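Local coordinates for uncharacterized bacterial lipoprotein (Bacteroides thetaiotaomicron VPI-5482, PDB 3GF6) that is of unknown function, an all-beta bacterial lipoprotein whose sequence family is grouped with the C1q/TNF-like proteins, at residues T164-S167 with F168-C172. Numbering follows the deposited sequence.
Sequences TFDS and FRRTC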
loop_
_atom_site.group_PDB
_atom_site.type_symbol
_atom_site.label_atom_id
_atom_site.label_comp_id
_atom_site.label_asym_id
_atom_site.label_seq_id
_atom_site.Cartn_x
_atom_site.Cartn_y
_atom_site.Cartn_z
ATOM N N THR A 164 -4.897 -10.106 10.520
ATOM C CA THR A 164 -5.847 -10.639 11.470
ATOM C C THR A 164 -6.782 -9.541 11.936
ATOM O O THR A 164 -6.322 -8.475 12.347
ATOM C CB THR A 164 -5.115 -11.173 12.719
ATOM O OG1 THR A 164 -4.143 -12.167 12.346
ATOM C CG2 THR A 164 -6.106 -11.749 13.683
ATOM N N PHE A 165 -8.082 -9.804 11.893
ATOM C CA PHE A 165 -9.060 -8.813 12.334
ATOM C C PHE A 165 -9.520 -9.116 13.726
ATOM O O PHE A 165 -9.530 -10.279 14.124
ATOM C CB PHE A 165 -10.289 -8.850 11.442
ATOM C CG PHE A 165 -10.043 -8.402 10.047
ATOM C CD1 PHE A 165 -9.706 -9.323 9.056
ATOM C CD2 PHE A 165 -10.212 -7.081 9.702
ATOM C CE1 PHE A 165 -9.533 -8.924 7.754
ATOM C CE2 PHE A 165 -10.036 -6.666 8.405
ATOM C CZ PHE A 165 -9.691 -7.581 7.426
ATOM N N ASP A 166 -9.923 -8.083 14.467
ATOM C CA ASP A 166 -10.621 -8.284 15.718
ATOM C C ASP A 166 -12.077 -8.694 15.413
ATOM O O ASP A 166 -12.474 -8.762 14.242
ATOM C CB ASP A 166 -10.561 -7.039 16.598
ATOM C CG ASP A 166 -11.421 -5.891 16.056
ATOM O OD1 ASP A 166 -11.536 -5.786 14.832
ATOM O OD2 ASP A 166 -12.000 -5.131 16.859
ATOM N N SER A 167 -12.846 -8.988 16.463
ATOM C CA SER A 167 -14.199 -9.510 16.291
ATOM C C SER A 167 -15.110 -8.584 15.492
ATOM O O SER A 167 -15.963 -9.070 14.755
ATOM C CB SER A 167 -14.848 -9.892 17.635
ATOM O OG SER A 167 -15.246 -8.774 18.397
ATOM N N PHE A 168 -14.942 -7.267 15.626
ATOM C CA PHE A 168 -15.808 -6.330 14.936
ATOM C C PHE A 168 -15.204 -5.781 13.633
ATOM O O PHE A 168 -15.790 -4.945 12.989
ATOM C CB PHE A 168 -16.162 -5.156 15.863
ATOM C CG PHE A 168 -16.929 -5.551 17.085
ATOM C CD1 PHE A 168 -18.298 -5.584 17.053
ATOM C CD2 PHE A 168 -16.276 -5.870 18.266
ATOM C CE1 PHE A 168 -19.031 -5.953 18.173
ATOM C CE2 PHE A 168 -16.994 -6.238 19.392
ATOM C CZ PHE A 168 -18.384 -6.285 19.333
ATOM N N ARG A 169 -14.067 -6.288 13.203
ATOM C CA ARG A 169 -13.359 -5.692 12.049
ATOM C C ARG A 169 -13.146 -4.181 12.206
ATOM O O ARG A 169 -13.223 -3.400 11.235
ATOM C CB ARG A 169 -14.100 -6.022 10.733
ATOM C CG ARG A 169 -14.004 -7.501 10.392
ATOM C CD ARG A 169 -14.817 -7.812 9.150
ATOM N NE ARG A 169 -14.277 -7.134 7.972
ATOM C CZ ARG A 169 -13.581 -7.693 6.978
ATOM N NH1 ARG A 169 -13.260 -8.991 6.972
ATOM N NH2 ARG A 169 -13.218 -6.931 5.942
ATOM N N ARG A 170 -12.832 -3.786 13.435
ATOM C CA ARG A 170 -12.346 -2.426 13.708
ATOM C C ARG A 170 -10.841 -2.310 13.523
ATOM O O ARG A 170 -10.335 -1.203 13.396
ATOM C CB ARG A 170 -12.708 -1.992 15.128
ATOM C CG ARG A 170 -14.215 -1.713 15.326
ATOM C CD ARG A 170 -14.590 -1.762 16.783
ATOM N NE ARG A 170 -16.040 -1.857 16.953
ATOM C CZ ARG A 170 -16.648 -2.155 18.100
ATOM N NH1 ARG A 170 -15.937 -2.417 19.194
ATOM N NH2 ARG A 170 -17.981 -2.224 18.148
ATOM N N THR A 171 -10.131 -3.439 13.580
ATOM C CA THR A 171 -8.680 -3.462 13.441
ATOM C C THR A 171 -8.220 -4.566 12.515
ATOM O O THR A 171 -8.893 -5.595 12.359
ATOM C CB THR A 171 -7.947 -3.636 14.809
ATOM O OG1 THR A 171 -8.210 -4.931 15.357
ATOM C CG2 THR A 171 -8.392 -2.596 15.795
ATOM N N CYS A 172 -7.102 -4.318 11.853
ATOM C CA CYS A 172 -6.441 -5.315 11.054
ATOM C C CYS A 172 -4.952 -5.202 11.343
ATOM O O CYS A 172 -4.337 -4.144 11.060
ATOM C CB CYS A 172 -6.723 -5.109 9.562
ATOM S SG CYS A 172 -5.987 -6.393 8.504
HETATM O O HOH W 1 -6.362 -6.871 14.620
#
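Phe165 is sandwiched between Arg169 and Cys172, a compact example of how a hairpin turn can be closed by side chains as well as by backbone. The Arg169 guanidinium stacks on one ring face in a cation-pi contact, CZ 4.1 Å from the ring centroid. A bend at chi3 (65°) brings the guanidinium over the Phe165 ring, the two planes 18° apart. Over the opposite face stands Cys172 SG, 4.2 Å from the same centroid, in a sulfur-aromatic contact. Cutting Phe165 back to an alanine would take away the ring, and the guanidinium and the sulfur would probably lose the surface they share. Asp166 ties the turn from within: its OD1 accepts Thr171 N at 3.0 Å, from above the carboxylate plane, and Arg170 N more weakly, while Arg169 N bonds to Asp166 O at 3.1 Å, closing a type I turn. In contrast to the packed ring, Ser167 and Phe168 lie exposed at the tip. Farther back, between the strands, a water bridges Thr164 O and Thr171 OG1. Within the fold, this hairpin joins strands 163-165 and 171-183; Phe165 and Cys172 rest on Ile131 of strand 129-139, whose carbonyl O accepts Arg169 NE, and Thr171 touches strand 112-123.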